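Local coordinates for protein arginyl-trna synthetase (Thermus thermophilus, PDB 1IQ0) that probably joins L-arginine to its cognate tRNA at the expense of ATP, as a monomeric class I aminoacyl-tRNA synthetase, at residues Gly103-His109 with Arg141-Asn147; Asp130-Ile135 with Asp582-Ile586. All blocks are in the same frame, centred on the assembly; numbering follows the deposited sequence.

Contact 1. Residues Gly103-His109 with Arg141-Asn147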
loop_
_atom_site.group_PDB
_atom_site.type_symbol
_atom_site.label_atom_id
_atom_site.label_comp_id
_atom_site.label_asym_id
_atom_site.label_seq_id
_atom_site.Cartn_x
_atom_site.Cartn_y
_atom_site.Cartn_z
ATOM N N GLY A 103 -12.575 -11.094 9.143
ATOM C CA GLY A 103 -11.213 -11.594 9.205
ATOM C C GLY A 103 -10.207 -10.468 9.077
ATOM O O GLY A 103 -10.015 -9.916 8.000
ATOM N N VAL A 104 -9.558 -10.132 10.184
ATOM C CA VAL A 104 -8.582 -9.060 10.203
ATOM C C VAL A 104 -7.336 -9.292 9.353
ATOM O O VAL A 104 -6.749 -10.370 9.357
ATOM C CB VAL A 104 -8.125 -8.757 11.651
ATOM C CG1 VAL A 104 -6.944 -7.781 11.642
ATOM C CG2 VAL A 104 -9.286 -8.167 12.454
ATOM N N VAL A 105 -6.967 -8.260 8.602
ATOM C CA VAL A 105 -5.756 -8.265 7.796
ATOM C C VAL A 105 -4.965 -7.162 8.501
ATOM O O VAL A 105 -5.346 -6.000 8.467
ATOM C CB VAL A 105 -6.019 -7.866 6.327
ATOM C CG1 VAL A 105 -4.696 -7.705 5.602
ATOM C CG2 VAL A 105 -6.854 -8.944 5.631
ATOM N N LEU A 106 -3.889 -7.537 9.177
ATOM C CA LEU A 106 -3.092 -6.572 9.923
ATOM C C LEU A 106 -1.909 -6.072 9.115
ATOM O O LEU A 106 -1.002 -6.835 8.773
ATOM C CB LEU A 106 -2.601 -7.208 11.221
ATOM C CG LEU A 106 -1.927 -6.294 12.241
ATOM C CD1 LEU A 106 -2.908 -5.211 12.697
ATOM C CD2 LEU A 106 -1.475 -7.129 13.428
ATOM N N VAL A 107 -1.925 -4.782 8.806
ATOM C CA VAL A 107 -0.849 -4.179 8.041
ATOM C C VAL A 107 0.091 -3.395 8.945
ATOM O O VAL A 107 -0.339 -2.495 9.663
ATOM C CB VAL A 107 -1.402 -3.213 6.964
ATOM C CG1 VAL A 107 -0.254 -2.612 6.159
ATOM C CG2 VAL A 107 -2.367 -3.961 6.050
ATOM N N GLU A 108 1.372 -3.749 8.926
ATOM C CA GLU A 108 2.346 -3.009 9.719
ATOM C C GLU A 108 3.249 -2.219 8.784
ATOM O O GLU A 108 3.835 -2.770 7.854
ATOM C CB GLU A 108 3.228 -3.932 10.575
ATOM C CG GLU A 108 4.339 -3.131 11.291
ATOM C CD GLU A 108 5.355 -3.999 12.029
ATOM O OE1 GLU A 108 6.555 -3.671 11.969
ATOM O OE2 GLU A 108 4.965 -4.991 12.677
ATOM N N HIS A 109 3.346 -0.923 9.024
ATOM C CA HIS A 109 4.209 -0.084 8.211
ATOM C C HIS A 109 4.699 1.097 9.036
ATOM O O HIS A 109 4.227 1.304 10.160
ATOM C CB HIS A 109 3.491 0.353 6.922
ATOM C CG HIS A 109 2.335 1.281 7.126
ATOM N ND1 HIS A 109 2.490 2.573 7.582
ATOM C CD2 HIS A 109 1.020 1.146 6.821
ATOM C CE1 HIS A 109 1.325 3.195 7.541
ATOM N NE2 HIS A 109 0.417 2.354 7.082
ATOM N N ARG A 141 -11.913 -6.080 2.726
ATOM C CA ARG A 141 -11.236 -6.659 3.883
ATOM C C ARG A 141 -11.322 -5.803 5.138
ATOM O O ARG A 141 -11.382 -4.570 5.064
ATOM C CB ARG A 141 -9.760 -6.925 3.561
ATOM C CG ARG A 141 -9.531 -7.785 2.318
ATOM C CD ARG A 141 -10.367 -9.060 2.348
ATOM N NE ARG A 141 -10.016 -9.956 3.448
ATOM C CZ ARG A 141 -8.934 -10.729 3.470
ATOM N NH1 ARG A 141 -8.085 -10.716 2.452
ATOM N NH2 ARG A 141 -8.709 -11.528 4.507
ATOM N N GLU A 142 -11.342 -6.473 6.289
ATOM C CA GLU A 142 -11.373 -5.798 7.583
ATOM C C GLU A 142 -9.895 -5.536 7.858
ATOM O O GLU A 142 -9.127 -6.463 8.124
ATOM C CB GLU A 142 -11.968 -6.708 8.660
ATOM C CG GLU A 142 -12.048 -6.043 10.024
ATOM C CD GLU A 142 -12.630 -6.944 11.090
ATOM O OE1 GLU A 142 -12.778 -6.474 12.237
ATOM O OE2 GLU A 142 -12.938 -8.116 10.790
ATOM N N VAL A 143 -9.509 -4.267 7.787
ATOM C CA VAL A 143 -8.113 -3.872 7.934
ATOM C C VAL A 143 -7.751 -3.062 9.169
ATOM O O VAL A 143 -8.501 -2.190 9.601
ATOM C CB VAL A 143 -7.671 -3.061 6.680
ATOM C CG1 VAL A 143 -6.225 -2.600 6.812
ATOM C CG2 VAL A 143 -7.859 -3.912 5.433
ATOM N N LEU A 144 -6.581 -3.362 9.723
ATOM C CA LEU A 144 -6.063 -2.644 10.881
ATOM C C LEU A 144 -4.605 -2.322 10.592
ATOM O O LEU A 144 -3.854 -3.177 10.117
ATOM C CB LEU A 144 -6.169 -3.492 12.150
ATOM C CG LEU A 144 -7.569 -3.706 12.726
ATOM C CD1 LEU A 144 -7.456 -4.572 13.983
ATOM C CD2 LEU A 144 -8.227 -2.363 13.058
ATOM N N VAL A 145 -4.215 -1.082 10.860
ATOM C CA VAL A 145 -2.848 -0.635 10.623
ATOM C C VAL A 145 -2.096 -0.502 11.950
ATOM O O VAL A 145 -2.526 0.203 12.864
ATOM C CB VAL A 145 -2.847 0.720 9.871
ATOM C CG1 VAL A 145 -1.436 1.304 9.816
ATOM C CG2 VAL A 145 -3.380 0.518 8.458
ATOM N N LEU A 146 -0.968 -1.190 12.044
ATOM C CA LEU A 146 -0.165 -1.162 13.256
ATOM C C LEU A 146 1.173 -0.482 13.011
ATOM O O LEU A 146 1.793 -0.686 11.969
ATOM C CB LEU A 146 0.068 -2.595 13.751
ATOM C CG LEU A 146 0.918 -2.839 15.006
ATOM C CD1 LEU A 146 0.606 -4.221 15.549
ATOM C CD2 LEU A 146 2.414 -2.716 14.683
ATOM N N ASN A 147 1.603 0.333 13.971
ATOM C CA ASN A 147 2.891 1.016 13.891
ATOM C C ASN A 147 3.706 0.541 15.105
ATOM O O ASN A 147 3.333 0.802 16.248
ATOM C CB ASN A 147 2.685 2.534 13.923
ATOM C CG ASN A 147 3.974 3.314 13.675
ATOM O OD1 ASN A 147 3.952 4.539 13.518
ATOM N ND2 ASN A 147 5.099 2.610 13.642
HETATM O O HOH W 1 -11.424 -9.242 5.921
#
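Val105 and Val107 hold the strand 141-147 through four backbone hydrogen bonds. Val105 N gives its hydrogen to Glu142 O at 2.9 Å and Val107 N to Leu144 O at 2.8 Å, while the carbonyls of the same two valines accept Leu144 N and Leu146 N; weaker CA-H...O contacts run between these bonds. At the far end of the ladder the bond from His109 N to Leu146 O is weak.

The two strands are parallel neighbours in the central sheet of the class I catalytic domain, a Rossmann-type fold, and belong to a beta-alpha-beta unit whose crossover is helix 120-138. Val105, Val107, Val143 and Val145 face that helix. With CG1 anti to the backbone N (chi1 171°), Val145 brings this methyl to 3.5 Å from His109 NE2. On the other face Leu106 CD1 lies 3.7 Å from Leu144 CB and also touches Leu146 CB, and the aliphatic part of Glu108 runs alongside Leu146, its carboxylate going on to a salt bridge with Lys312.

Polar side chains gather at the Gly103 end. The bent chain of Arg141 lays one guanidinium face over Val105 CG2, 3.4 Å from Arg141 NH2, and its NH1 forms a salt bridge with Glu348. A water donates to Gly103 O at 2.6 Å and accepts from Arg141 NE and Glu142 N.

Contact 2. Residues Asp130-Ile135 with Asp582-Ile586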
loop_
_atom_site.group_PDB
_atom_site.type_symbol
_atom_site.label_atom_id
_atom_site.label_comp_id
_atom_site.label_asym_id
_atom_site.label_seq_id
_atom_site.Cartn_x
_atom_site.Cartn_y
_atom_site.Cartn_z
ATOM N N ASP A 130 0.252 2.571 3.607
ATOM C CA ASP A 130 -1.034 3.241 3.733
ATOM C C ASP A 130 -1.915 2.928 2.519
ATOM O O ASP A 130 -3.105 2.650 2.659
ATOM C CB ASP A 130 -0.836 4.757 3.848
ATOM C CG ASP A 130 -2.145 5.499 3.947
ATOM O OD1 ASP A 130 -2.850 5.321 4.967
ATOM O OD2 ASP A 130 -2.485 6.244 3.008
ATOM N N ALA A 131 -1.318 2.969 1.333
ATOM C CA ALA A 131 -2.054 2.696 0.105
ATOM C C ALA A 131 -2.621 1.277 0.074
ATOM O O ALA A 131 -3.802 1.086 -0.217
ATOM C CB ALA A 131 -1.154 2.937 -1.115
ATOM N N ILE A 132 -1.802 0.275 0.377
ATOM C CA ILE A 132 -2.313 -1.088 0.347
ATOM C C ILE A 132 -3.366 -1.285 1.433
ATOM O O ILE A 132 -4.294 -2.061 1.251
ATOM C CB ILE A 132 -1.181 -2.153 0.483
ATOM C CG1 ILE A 132 -1.724 -3.530 0.100
ATOM C CG2 ILE A 132 -0.652 -2.208 1.909
ATOM C CD1 ILE A 132 -2.357 -3.586 -1.276
ATOM N N ALA A 133 -3.233 -0.574 2.552
ATOM C CA ALA A 133 -4.215 -0.676 3.628
ATOM C C ALA A 133 -5.560 -0.131 3.143
ATOM O O ALA A 133 -6.602 -0.743 3.375
ATOM C CB ALA A 133 -3.758 0.115 4.866
ATOM N N ARG A 134 -5.526 1.030 2.488
ATOM C CA ARG A 134 -6.737 1.663 1.964
ATOM C C ARG A 134 -7.387 0.799 0.876
ATOM O O ARG A 134 -8.602 0.602 0.864
ATOM C CB ARG A 134 -6.408 3.034 1.361
ATOM C CG ARG A 134 -5.999 4.106 2.365
ATOM C CD ARG A 134 -5.550 5.350 1.633
ATOM N NE ARG A 134 -5.195 6.439 2.539
ATOM C CZ ARG A 134 -6.063 7.294 3.070
ATOM N NH1 ARG A 134 -7.353 7.196 2.790
ATOM N NH2 ARG A 134 -5.632 8.254 3.877
ATOM N N ILE A 135 -6.563 0.297 -0.036
ATOM C CA ILE A 135 -7.035 -0.536 -1.133
ATOM C C ILE A 135 -7.710 -1.806 -0.618
ATOM O O ILE A 135 -8.800 -2.157 -1.076
ATOM C CB ILE A 135 -5.856 -0.884 -2.077
ATOM C CG1 ILE A 135 -5.416 0.388 -2.819
ATOM C CG2 ILE A 135 -6.247 -2.001 -3.040
ATOM C CD1 ILE A 135 -4.158 0.215 -3.671
ATOM N N ASP A 582 -7.987 8.652 -3.799
ATOM C CA ASP A 582 -8.153 8.504 -2.366
ATOM C C ASP A 582 -7.532 7.213 -1.828
ATOM O O ASP A 582 -6.987 7.193 -0.726
ATOM C CB ASP A 582 -9.639 8.539 -2.008
ATOM C CG ASP A 582 -9.876 8.416 -0.515
ATOM O OD1 ASP A 582 -9.552 9.380 0.211
ATOM O OD2 ASP A 582 -10.377 7.356 -0.071
ATOM N N LEU A 583 -7.613 6.139 -2.606
ATOM C CA LEU A 583 -7.060 4.860 -2.173
ATOM C C LEU A 583 -5.530 4.887 -2.131
ATOM O O LEU A 583 -4.905 4.001 -1.560
ATOM C CB LEU A 583 -7.549 3.736 -3.090
ATOM C CG LEU A 583 -9.063 3.512 -3.112
ATOM C CD1 LEU A 583 -9.401 2.337 -4.039
ATOM C CD2 LEU A 583 -9.562 3.241 -1.691
ATOM N N LEU A 584 -4.936 5.907 -2.739
ATOM C CA LEU A 584 -3.486 6.068 -2.747
ATOM C C LEU A 584 -3.147 7.239 -1.821
ATOM O O LEU A 584 -2.040 7.773 -1.844
ATOM C CB LEU A 584 -2.986 6.362 -4.167
ATOM C CG LEU A 584 -3.371 5.375 -5.285
ATOM C CD1 LEU A 584 -2.702 5.834 -6.576
ATOM C CD2 LEU A 584 -2.939 3.943 -4.946
ATOM N N GLY A 585 -4.126 7.635 -1.013
ATOM C CA GLY A 585 -3.928 8.727 -0.072
ATOM C C GLY A 585 -3.774 10.096 -0.711
ATOM O O GLY A 585 -3.251 11.021 -0.092
ATOM N N ILE A 586 -4.247 10.237 -1.944
ATOM C CA ILE A 586 -4.125 11.497 -2.660
ATOM C C ILE A 586 -5.444 12.274 -2.741
ATOM O O ILE A 586 -6.469 11.735 -3.147
ATOM C CB ILE A 586 -3.592 11.235 -4.088
ATOM C CG1 ILE A 586 -2.223 10.551 -3.997
ATOM C CG2 ILE A 586 -3.506 12.542 -4.872
ATOM C CD1 ILE A 586 -1.737 9.961 -5.294
HETATM O O HOH W 2 -8.948 5.366 1.606
#
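The guanidinium of Arg134 turns one face to Gly585, whose CA is 3.7 Å from Arg134 NE, and takes its polar partners at the edge. There, in the guanidinium plane, Asp130 OD2 receives Arg134 NE at 2.8 Å in a salt bridge one helical turn back along helix 120-138, and a water accepts from Arg134 NH1. This water also donates to Asp582 OD2, relaying the contact to the other segment. Asp582 OD1 is 4.0 Å from Arg134 NH1 but well out of the guanidinium plane, so no N-H points at it and this direct approach is one of charge only, beside the water bridge. Arg134 NH2 bonds to Asn231 O, and Asp130 has further salt bridges to Arg233 and Arg443, which probably favour its ionised form.

The extended chain from CG to NE carries Arg134 past the last turn of helix 562-583, with CD 3.3 Å from Asp582 O. That helix, within the DALR anticodon-binding region, ends in a Schellman motif with Gly585 at C-prime: Gly585 N bonds to Asp582 O, and the positive phi of Gly585 (69°) turns the chain so that Ile586 N reaches back to the carbonyl of the residue before Asp582. Replacing Arg134 by an alanine would probably leave Asp130 without its mate in the same helix and break the water link to Asp582.

Beside this polar edge, the side chains of Ile135 and Leu583 cross at about a right angle, with Ile135 CG1 4.0 Å from Leu583 CB, while Ile135 CD1 meets Leu584 CD2 at 4.1 Å. Leu584 also packs on Phe444, and both leucines rest on Leu528 of helix 525-544.

Helix 120-138 connects the two contacts, whose centres are about 13 Å apart. It follows strand 104-108 and precedes strand 141-149, so the chain passes through 103-109, 130-135 and 141-147 before returning, some 435 residues later, with 582-586. One side of the helix lies on the sheet of contact 1, where Val145 CG2 approaches Ala133 CB at 3.6 Å and Val107 CG1 packs on Ile132 CG2; Ala131, Arg134 and Ile135 of the same turns meet the C-terminal segment in contact 2. The crossover helix is thus sandwiched between the catalytic sheet and the anticodon-binding region, directly joining these parts of the monomer.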